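Local coordinates for protein citryl-spermidine/3,4-dihydroxybenzoyl-citryl-spermidine:spermidine ligase (Bacillus anthracis, PDB 3TO3) that catalyses the ATP-dependent condensation of spermidine with citryl-spermidine or its dihydroxybenzoyl derivative during biosynthesis of the siderophore petrobactin, at residues Ala195-Asn200 with Lys239-Ile244; Ala201-Glu206 with Ser351-Asp356; Lys228-Ser233 with Ile268-Glu273. All blocks are in the same frame, centred on the assembly; numbering follows the deposited sequence.

Interaction 1: Ala195-Asn200 with Lys239-Ile244. With EDO (1,2-ethanediol), chain G.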
loop_
_atom_site.group_PDB
_atom_site.type_symbol
_atom_site.label_atom_id
_atom_site.label_comp_id
_atom_site.label_asym_id
_atom_site.label_seq_id
_atom_site.Cartn_x
_atom_site.Cartn_y
_atom_site.Cartn_z
ATOM N N ALA B 195 9.347 -6.095 24.422
ATOM C CA ALA B 195 10.375 -7.076 24.660
ATOM C C ALA B 195 10.494 -7.950 23.422
ATOM O O ALA B 195 9.491 -8.362 22.843
ATOM C CB ALA B 195 10.033 -7.926 25.871
ATOM N N ALA B 196 11.725 -8.246 23.028
ATOM C CA ALA B 196 11.972 -9.087 21.870
ATOM C C ALA B 196 12.862 -10.239 22.288
ATOM O O ALA B 196 13.904 -10.014 22.880
ATOM C CB ALA B 196 12.649 -8.271 20.780
ATOM N N HIS B 197 12.469 -11.461 21.951
ATOM C CA HIS B 197 13.217 -12.654 22.316
ATOM C C HIS B 197 14.583 -12.796 21.592
ATOM O O HIS B 197 14.719 -12.556 20.375
ATOM C CB HIS B 197 12.353 -13.881 22.115
ATOM C CG HIS B 197 12.886 -15.116 22.783
ATOM N ND1 HIS B 197 14.117 -15.656 22.482
ATOM C CD2 HIS B 197 12.332 -15.943 23.701
ATOM C CE1 HIS B 197 14.306 -16.752 23.194
ATOM N NE2 HIS B 197 13.235 -16.950 23.942
ATOM N N LYS B 198 15.585 -13.179 22.369
ATOM C CA LYS B 198 16.967 -13.141 21.942
ATOM C C LYS B 198 17.263 -14.232 20.923
ATOM O O LYS B 198 18.351 -14.307 20.368
ATOM C CB LYS B 198 17.905 -13.296 23.155
ATOM C CG LYS B 198 17.896 -12.106 24.115
ATOM C CD LYS B 198 18.999 -12.240 25.159
ATOM C CE LYS B 198 18.765 -11.350 26.381
ATOM N NZ LYS B 198 19.767 -11.588 27.500
ATOM N N LYS B 199 16.306 -15.110 20.697
ATOM C CA LYS B 199 16.426 -16.028 19.585
ATOM C C LYS B 199 16.609 -15.203 18.288
ATOM O O LYS B 199 17.431 -15.529 17.433
ATOM C CB LYS B 199 15.176 -16.893 19.523
ATOM C CG LYS B 199 15.257 -18.047 18.571
ATOM C CD LYS B 199 14.124 -19.046 18.822
ATOM C CE LYS B 199 12.755 -18.373 18.714
ATOM N NZ LYS B 199 11.604 -19.323 18.905
ATOM N N ASN B 200 15.749 -14.214 18.086
ATOM C CA ASN B 200 15.908 -13.255 16.997
ATOM C C ASN B 200 16.433 -11.840 17.277
ATOM O O ASN B 200 16.699 -11.068 16.346
ATOM C CB ASN B 200 14.639 -13.259 16.139
ATOM C CG ASN B 200 14.321 -14.675 15.612
ATOM O OD1 ASN B 200 13.461 -15.385 16.141
ATOM N ND2 ASN B 200 15.064 -15.099 14.604
ATOM N N LYS B 239 15.143 -13.048 31.247
ATOM C CA LYS B 239 16.526 -13.080 30.762
ATOM C C LYS B 239 16.668 -13.483 29.280
ATOM O O LYS B 239 17.757 -13.392 28.725
ATOM C CB LYS B 239 17.386 -14.008 31.632
ATOM C CG LYS B 239 17.417 -13.659 33.120
ATOM C CD LYS B 239 18.412 -14.557 33.864
ATOM C CE LYS B 239 18.061 -14.720 35.335
ATOM N NZ LYS B 239 16.897 -15.647 35.523
ATOM N N GLN B 240 15.581 -13.934 28.650
ATOM C CA GLN B 240 15.615 -14.317 27.239
ATOM C C GLN B 240 15.237 -13.175 26.290
ATOM O O GLN B 240 15.045 -13.405 25.084
ATOM C CB GLN B 240 14.724 -15.529 26.960
ATOM C CG GLN B 240 15.168 -16.817 27.649
ATOM C CD GLN B 240 16.267 -17.527 26.889
ATOM O OE1 GLN B 240 17.433 -17.159 26.978
ATOM N NE2 GLN B 240 15.895 -18.551 26.129
ATOM N N TYR B 241 15.064 -11.968 26.833
ATOM C CA TYR B 241 14.577 -10.839 26.025
ATOM C C TYR B 241 15.456 -9.601 26.038
ATOM O O TYR B 241 16.060 -9.262 27.057
ATOM C CB TYR B 241 13.183 -10.423 26.482
ATOM C CG TYR B 241 12.141 -11.472 26.229
ATOM C CD1 TYR B 241 11.265 -11.357 25.171
ATOM C CD2 TYR B 241 12.049 -12.599 27.043
ATOM C CE1 TYR B 241 10.313 -12.319 24.932
ATOM C CE2 TYR B 241 11.111 -13.575 26.802
ATOM C CZ TYR B 241 10.232 -13.417 25.741
ATOM O OH TYR B 241 9.277 -14.370 25.489
ATOM N N LEU B 242 15.514 -8.929 24.896
ATOM C CA LEU B 242 16.013 -7.559 24.842
ATOM C C LEU B 242 14.810 -6.604 24.767
ATOM O O LEU B 242 13.671 -7.045 24.688
ATOM C CB LEU B 242 16.943 -7.395 23.645
ATOM C CG LEU B 242 18.211 -8.271 23.679
ATOM C CD1 LEU B 242 18.965 -8.275 22.338
ATOM C CD2 LEU B 242 19.177 -7.804 24.810
ATOM N N PHE B 243 15.061 -5.310 24.767
ATOM C CA PHE B 243 14.001 -4.310 24.823
ATOM C C PHE B 243 14.233 -3.328 23.721
ATOM O O PHE B 243 15.355 -2.841 23.587
ATOM C CB PHE B 243 14.011 -3.595 26.174
ATOM C CG PHE B 243 13.703 -4.519 27.317
ATOM C CD1 PHE B 243 14.712 -5.282 27.903
ATOM C CD2 PHE B 243 12.402 -4.681 27.761
ATOM C CE1 PHE B 243 14.422 -6.168 28.960
ATOM C CE2 PHE B 243 12.104 -5.567 28.813
ATOM C CZ PHE B 243 13.107 -6.299 29.409
ATOM N N ILE B 244 13.200 -3.078 22.905
ATOM C CA ILE B 244 13.338 -2.172 21.771
ATOM C C ILE B 244 12.196 -1.168 21.755
ATOM O O ILE B 244 11.025 -1.534 21.875
ATOM C CB ILE B 244 13.224 -3.000 20.478
ATOM C CG1 ILE B 244 14.020 -4.313 20.605
ATOM C CG2 ILE B 244 13.600 -2.180 19.264
ATOM C CD1 ILE B 244 14.159 -5.044 19.298
HETATM C C1 EDO G . 9.737 -17.714 21.216
HETATM O O1 EDO G . 10.862 -18.466 21.693
HETATM C C2 EDO G . 10.197 -16.789 20.090
HETATM O O2 EDO G . 9.951 -17.348 18.785
HETATM O O HOH W 1 13.120 -19.188 25.842
#
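Gln240 O takes the N-H of Lys198 (N to O 2.8 Å) and a CA-H...O contact from His197, whose CA lies 3.4 Å from Gln240 O, and it sits above one face of the His197 imidazole. Gln240 CB also rests over the imidazole, 4.0 Å from the ring centroid. Above the opposite face lies O1 of a 1,2-ethanediol, probably from the crystallisation liquor. Both ring nitrogens are tied within the ring plane, which fixes the rotation of the imidazole: Lys199 N donates to ND1 at 2.9 Å, and NE2 is bonded to a water, to which Gln240 NE2 donates. With its CG anti to the backbone N (chi1 -165°), His197 turns a ring edge onto the face of Tyr241, planes 64° apart. Tyr241 OH reaches Lys266 O. These residues sit at one end of an antiparallel pairing between strands 192-197 and 241-246, the former central in a three-stranded sheet. Ala196 and Leu242 form a hydrogen-bonded pair in it, joined N to O in both directions at 2.8 Å. On their face Ile244 CD1 touches Ala196 CB at 3.9 Å. Beyond the strand the extended Lys198 chain passes Leu242, CG to CG, and its NZ donates to Lys239 O at 3.0 Å.

Interaction 2: Ala201-Glu206 with Ser351-Asp356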
loop_
_atom_site.group_PDB
_atom_site.type_symbol
_atom_site.label_atom_id
_atom_site.label_comp_id
_atom_site.label_asym_id
_atom_site.label_seq_id
_atom_site.Cartn_x
_atom_site.Cartn_y
_atom_site.Cartn_z
ATOM N N ALA B 201 16.633 -11.496 18.540
ATOM C CA ALA B 201 16.992 -10.110 18.838
ATOM C C ALA B 201 18.465 -10.058 19.184
ATOM O O ALA B 201 18.969 -10.968 19.836
ATOM C CB ALA B 201 16.161 -9.587 19.978
ATOM N N THR B 202 19.153 -9.019 18.715
ATOM C CA THR B 202 20.549 -8.777 19.062
ATOM C C THR B 202 20.821 -7.300 19.273
ATOM O O THR B 202 20.252 -6.430 18.641
ATOM C CB THR B 202 21.554 -9.189 17.961
ATOM O OG1 THR B 202 21.060 -8.761 16.688
ATOM C CG2 THR B 202 21.781 -10.683 17.939
ATOM N N VAL B 203 21.726 -7.049 20.187
ATOM C CA VAL B 203 22.343 -5.768 20.376
ATOM C C VAL B 203 23.348 -5.616 19.237
ATOM O O VAL B 203 23.691 -6.596 18.573
ATOM C CB VAL B 203 22.988 -5.834 21.745
ATOM C CG1 VAL B 203 24.333 -5.133 21.792
ATOM C CG2 VAL B 203 21.978 -5.379 22.803
ATOM N N GLY B 204 23.761 -4.394 18.952
ATOM C CA GLY B 204 24.792 -4.174 17.951
ATOM C C GLY B 204 26.117 -4.872 18.273
ATOM O O GLY B 204 26.389 -5.222 19.416
ATOM N N TYR B 205 26.956 -5.053 17.259
ATOM C CA TYR B 205 28.219 -5.755 17.426
ATOM C C TYR B 205 29.007 -5.123 18.581
ATOM O O TYR B 205 29.236 -3.898 18.599
ATOM C CB TYR B 205 29.024 -5.671 16.112
ATOM C CG TYR B 205 30.361 -6.390 16.128
ATOM C CD1 TYR B 205 30.424 -7.785 16.228
ATOM C CD2 TYR B 205 31.556 -5.683 16.032
ATOM C CE1 TYR B 205 31.641 -8.459 16.252
ATOM C CE2 TYR B 205 32.790 -6.345 16.053
ATOM C CZ TYR B 205 32.819 -7.735 16.157
ATOM O OH TYR B 205 34.021 -8.398 16.185
ATOM N N GLU B 206 29.392 -5.968 19.548
ATOM C CA GLU B 206 30.229 -5.591 20.691
ATOM C C GLU B 206 29.644 -4.466 21.536
ATOM O O GLU B 206 30.368 -3.779 22.250
ATOM C CB GLU B 206 31.623 -5.179 20.220
ATOM C CG GLU B 206 32.451 -6.356 19.727
ATOM C CD GLU B 206 33.873 -5.957 19.361
ATOM O OE1 GLU B 206 34.656 -6.862 18.967
ATOM O OE2 GLU B 206 34.192 -4.738 19.453
ATOM N N SER B 351 24.651 3.099 20.467
ATOM C CA SER B 351 23.994 1.864 20.835
ATOM C C SER B 351 22.946 1.490 19.795
ATOM O O SER B 351 22.418 2.369 19.096
ATOM C CB SER B 351 23.378 2.038 22.205
ATOM O OG SER B 351 22.951 0.808 22.706
ATOM N N SER B 352 22.652 0.200 19.665
ATOM C CA SER B 352 21.656 -0.216 18.682
ATOM C C SER B 352 21.118 -1.566 19.064
ATOM O O SER B 352 21.763 -2.278 19.779
ATOM C CB SER B 352 22.261 -0.292 17.287
ATOM O OG SER B 352 23.117 -1.403 17.217
ATOM N N VAL B 353 19.918 -1.891 18.611
ATOM C CA VAL B 353 19.311 -3.167 18.933
ATOM C C VAL B 353 18.291 -3.457 17.859
ATOM O O VAL B 353 17.748 -2.530 17.267
ATOM C CB VAL B 353 18.608 -3.111 20.293
ATOM C CG1 VAL B 353 17.404 -2.180 20.223
ATOM C CG2 VAL B 353 18.211 -4.513 20.748
HETATM N N MSE B 354 18.015 -4.728 17.615
HETATM C CA MSE B 354 17.034 -5.098 16.604
HETATM C C MSE B 354 16.450 -6.513 16.780
HETATM O O MSE B 354 17.009 -7.384 17.455
HETATM C CB MSE B 354 17.695 -5.053 15.258
HETATM C CG MSE B 354 18.545 -6.286 15.104
HETATM SE SE MSE B 354 19.656 -6.178 13.566
HETATM C CE MSE B 354 21.388 -5.976 14.463
ATOM N N TYR B 355 15.319 -6.733 16.135
ATOM C CA TYR B 355 14.679 -8.031 16.102
ATOM C C TYR B 355 14.543 -8.363 14.626
ATOM O O TYR B 355 13.860 -7.655 13.899
ATOM C CB TYR B 355 13.310 -7.929 16.752
ATOM C CG TYR B 355 12.525 -9.220 16.788
ATOM C CD1 TYR B 355 12.644 -10.093 17.865
ATOM C CD2 TYR B 355 11.644 -9.553 15.766
ATOM C CE1 TYR B 355 11.909 -11.273 17.925
ATOM C CE2 TYR B 355 10.884 -10.715 15.824
ATOM C CZ TYR B 355 11.025 -11.576 16.898
ATOM O OH TYR B 355 10.274 -12.726 16.959
ATOM N N ASP B 356 15.238 -9.401 14.185
ATOM C CA ASP B 356 15.409 -9.673 12.762
ATOM C C ASP B 356 15.213 -11.148 12.529
ATOM O O ASP B 356 15.925 -11.955 13.090
ATOM C CB ASP B 356 16.822 -9.283 12.295
ATOM C CG ASP B 356 17.116 -9.712 10.843
ATOM O OD1 ASP B 356 18.296 -10.036 10.518
ATOM O OD2 ASP B 356 16.165 -9.712 10.022
#
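Ser352 O takes the N-H of Gly204 at 3.0 Å, with the donor well above the carbonyl plane (52° out of it). The hydroxyl of Ser352 lies between its own backbone N and carbonyl carbon (chi1 72°), a setting that brings OG to within 3.3 Å of Gly204 CA, where there is no side chain to meet it; OG is satisfied by Val318 O. Val353 is next, in a non-hydrogen-bonded pair with Val203. Its CA-H points at Thr202 O, its CG2 lies 3.5 Å from that same oxygen, and the two valine CG2 atoms approach to 4.4 Å. Met354, a selenomethionine, forms the hydrogen-bonded pair with Thr202: Met354 N donates to Thr202 O and Thr202 N to Met354 O, the latter bond running nearly straight off the carbonyl. The two side chains run alongside each other, and the bend at chi3 (110°) brings Met354 CE to 3.6 Å from Thr202 OG1. Tyr355 offers the edge of its ring, through CD1, to Ala201 CB at 4.1 Å, while its OH bonds Asp262. The short strand 201-203 thus adds to one edge of strand 345-355 in the large mixed sheet, strand 367-371 pairing along the opposite edge; Tyr211 of helix 208-219 packs on Val203 and Val353, and helix 315-333 packs against Ser352 and Met354.

Interaction 3: Lys228-Ser233 with Ile268-Glu273; sequences KERIHS and IIYLGE
Arg230 reaches from helix 221-232 to the backbone of strand 268-273, fastening the helix to an outer strand of the three-stranded antiparallel sheet that it packs against. The short helix and strand axes approach to 9.6 Å and run roughly antiparallel, at 144°. From CB, which leaves the helix toward the strand, the Arg230 chain goes out through CG, anti to the backbone N (chi1 169°), and CD; these methylenes span the gap. NE is the first atom to bond, weakly, to Tyr270 O at 3.2 Å. CZ follows 3.4 Å from the same oxygen, and NH2 makes the firmer bond to it at 2.7 Å, lying in the carbonyl plane while the oxygen sits at the edge of the guanidinium. One carbonyl is therefore held by two N-H groups, which limits the turning of the guanidinium; NH1 points away from that oxygen. NH2 also lies 4.1 Å from Ile269 CG2. Beside the arginine, Ile231 faces the sheet with both branches: CG2 meets Ile269 CD1 at 4.0 Å, and CG1 meets Leu271 CD2 at 4.2 Å. A classic beta bulge sets Leu271 and Gly272 opposite the single residue Trp193 of the neighbouring strand. The Tyr270 ring meets His8 of the second subunit edge-to-face, so the strand also borders the dimer partner. Ser233 OG turns back and donates to Arg230 O at 2.7 Å.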
loop_
_atom_site.group_PDB
_atom_site.type_symbol
_atom_site.label_atom_id
_atom_site.label_comp_id
_atom_site.label_asym_id
_atom_site.label_seq_id
_atom_site.Cartn_x
_atom_site.Cartn_y
_atom_site.Cartn_z
ATOM N N LYS B 228 10.083 -6.489 33.591
ATOM C CA LYS B 228 10.499 -7.867 33.815
ATOM C C LYS B 228 9.456 -8.668 34.575
ATOM O O LYS B 228 9.324 -9.865 34.357
ATOM C CB LYS B 228 11.884 -7.942 34.469
ATOM C CG LYS B 228 12.971 -7.493 33.484
ATOM C CD LYS B 228 14.367 -7.365 34.085
ATOM C CE LYS B 228 15.344 -6.839 33.015
ATOM N NZ LYS B 228 16.665 -6.470 33.600
ATOM N N GLU B 229 8.693 -8.015 35.445
ATOM C CA GLU B 229 7.724 -8.746 36.256
ATOM C C GLU B 229 6.516 -9.091 35.417
ATOM O O GLU B 229 5.826 -10.067 35.688
ATOM C CB GLU B 229 7.303 -7.952 37.496
ATOM C CG GLU B 229 7.675 -8.626 38.821
ATOM C CD GLU B 229 6.887 -9.916 39.083
ATOM O OE1 GLU B 229 5.890 -10.183 38.367
ATOM O OE2 GLU B 229 7.268 -10.664 40.012
ATOM N N ARG B 230 6.252 -8.281 34.399
ATOM C CA ARG B 230 5.134 -8.552 33.510
ATOM C C ARG B 230 5.418 -9.779 32.626
ATOM O O ARG B 230 4.600 -10.682 32.537
ATOM C CB ARG B 230 4.784 -7.312 32.676
ATOM C CG ARG B 230 3.808 -7.593 31.560
ATOM C CD ARG B 230 3.143 -6.328 31.045
ATOM N NE ARG B 230 2.829 -6.410 29.615
ATOM C CZ ARG B 230 1.969 -7.280 29.081
ATOM N NH1 ARG B 230 1.331 -8.153 29.862
ATOM N NH2 ARG B 230 1.750 -7.284 27.761
ATOM N N ILE B 231 6.588 -9.805 31.998
ATOM C CA ILE B 231 7.043 -10.941 31.206
ATOM C C ILE B 231 7.014 -12.223 32.031
ATOM O O ILE B 231 6.552 -13.254 31.568
ATOM C CB ILE B 231 8.483 -10.696 30.693
ATOM C CG1 ILE B 231 8.547 -9.428 29.845
ATOM C CG2 ILE B 231 9.008 -11.883 29.899
ATOM C CD1 ILE B 231 9.959 -9.006 29.454
ATOM N N HIS B 232 7.499 -12.151 33.264
ATOM C CA HIS B 232 7.568 -13.334 34.123
ATOM C C HIS B 232 6.207 -13.932 34.445
ATOM O O HIS B 232 6.086 -15.136 34.610
ATOM C CB HIS B 232 8.311 -13.046 35.426
ATOM C CG HIS B 232 8.451 -14.248 36.304
ATOM N ND1 HIS B 232 9.334 -15.270 36.026
ATOM C CD2 HIS B 232 7.804 -14.606 37.438
ATOM C CE1 HIS B 232 9.238 -16.198 36.961
ATOM N NE2 HIS B 232 8.313 -15.822 37.828
ATOM N N SER B 233 5.189 -13.085 34.526
ATOM C CA SER B 233 3.844 -13.523 34.874
ATOM C C SER B 233 3.092 -14.030 33.641
ATOM O O SER B 233 1.937 -14.440 33.730
ATOM C CB SER B 233 3.073 -12.376 35.512
ATOM O OG SER B 233 2.855 -11.352 34.552
ATOM N N ILE B 268 7.682 -11.632 20.673
ATOM C CA ILE B 268 7.529 -10.201 20.871
ATOM C C ILE B 268 6.457 -9.955 21.932
ATOM O O ILE B 268 5.381 -10.563 21.920
ATOM C CB ILE B 268 7.073 -9.522 19.584
ATOM C CG1 ILE B 268 8.244 -9.263 18.673
ATOM C CG2 ILE B 268 6.490 -8.189 19.874
ATOM C CD1 ILE B 268 7.736 -8.746 17.340
ATOM N N ILE B 269 6.741 -9.081 22.879
ATOM C CA ILE B 269 5.766 -8.836 23.933
ATOM C C ILE B 269 5.647 -7.335 24.133
ATOM O O ILE B 269 6.652 -6.632 24.293
ATOM C CB ILE B 269 6.185 -9.460 25.276
ATOM C CG1 ILE B 269 6.423 -10.963 25.145
ATOM C CG2 ILE B 269 5.145 -9.171 26.342
ATOM C CD1 ILE B 269 7.056 -11.617 26.382
ATOM N N TYR B 270 4.409 -6.856 24.120
ATOM C CA TYR B 270 4.133 -5.455 24.301
ATOM C C TYR B 270 4.285 -5.094 25.780
ATOM O O TYR B 270 3.692 -5.726 26.637
ATOM C CB TYR B 270 2.718 -5.135 23.798
ATOM C CG TYR B 270 2.220 -3.780 24.251
ATOM C CD1 TYR B 270 2.577 -2.622 23.587
ATOM C CD2 TYR B 270 1.397 -3.660 25.362
ATOM C CE1 TYR B 270 2.133 -1.356 24.040
ATOM C CE2 TYR B 270 0.950 -2.419 25.810
ATOM C CZ TYR B 270 1.316 -1.275 25.144
ATOM O OH TYR B 270 0.871 -0.047 25.613
ATOM N N LEU B 271 5.069 -4.065 26.067
ATOM C CA LEU B 271 5.254 -3.590 27.437
ATOM C C LEU B 271 4.431 -2.315 27.721
ATOM O O LEU B 271 3.600 -2.298 28.628
ATOM C CB LEU B 271 6.734 -3.421 27.775
ATOM C CG LEU B 271 7.464 -4.726 27.486
ATOM C CD1 LEU B 271 9.011 -4.545 27.471
ATOM C CD2 LEU B 271 7.018 -5.767 28.501
ATOM N N GLY B 272 4.688 -1.239 26.985
ATOM C CA GLY B 272 3.938 -0.001 27.176
ATOM C C GLY B 272 4.590 1.208 26.526
ATOM O O GLY B 272 5.375 1.073 25.590
ATOM N N GLU B 273 4.295 2.394 27.045
ATOM C CA GLU B 273 4.720 3.640 26.411
ATOM C C GLU B 273 5.882 4.263 27.151
ATOM O O GLU B 273 6.021 4.052 28.349
ATOM C CB GLU B 273 3.544 4.612 26.340
ATOM C CG GLU B 273 2.297 3.935 25.782
ATOM C CD GLU B 273 1.136 4.872 25.559
ATOM O OE1 GLU B 273 0.293 5.008 26.472
ATOM O OE2 GLU B 273 1.056 5.446 24.456
#

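From the N terminus the chain passes through strand 192-197 and, by a short turn, into strand 201-203, the first partners of interactions 1 and 2. Helix 221-232 then supplies the first half of interaction 3, and strand 241-246 returns to close interaction 1. Strand 268-273 closes interaction 3, whose two segments therefore alternate with those of interaction 1; both contacts reach the same three-stranded sheet, Ala195 N lying 2.8 Å from Ile269 O. Only at 351-356 does interaction 2 close, its span enclosing interaction 3 and crossing interaction 1. It ties strand 201-203 to the mixed sheet; between the two sheets Asn200 O probably bonds Asp356 N and Tyr355 packs on Ala196.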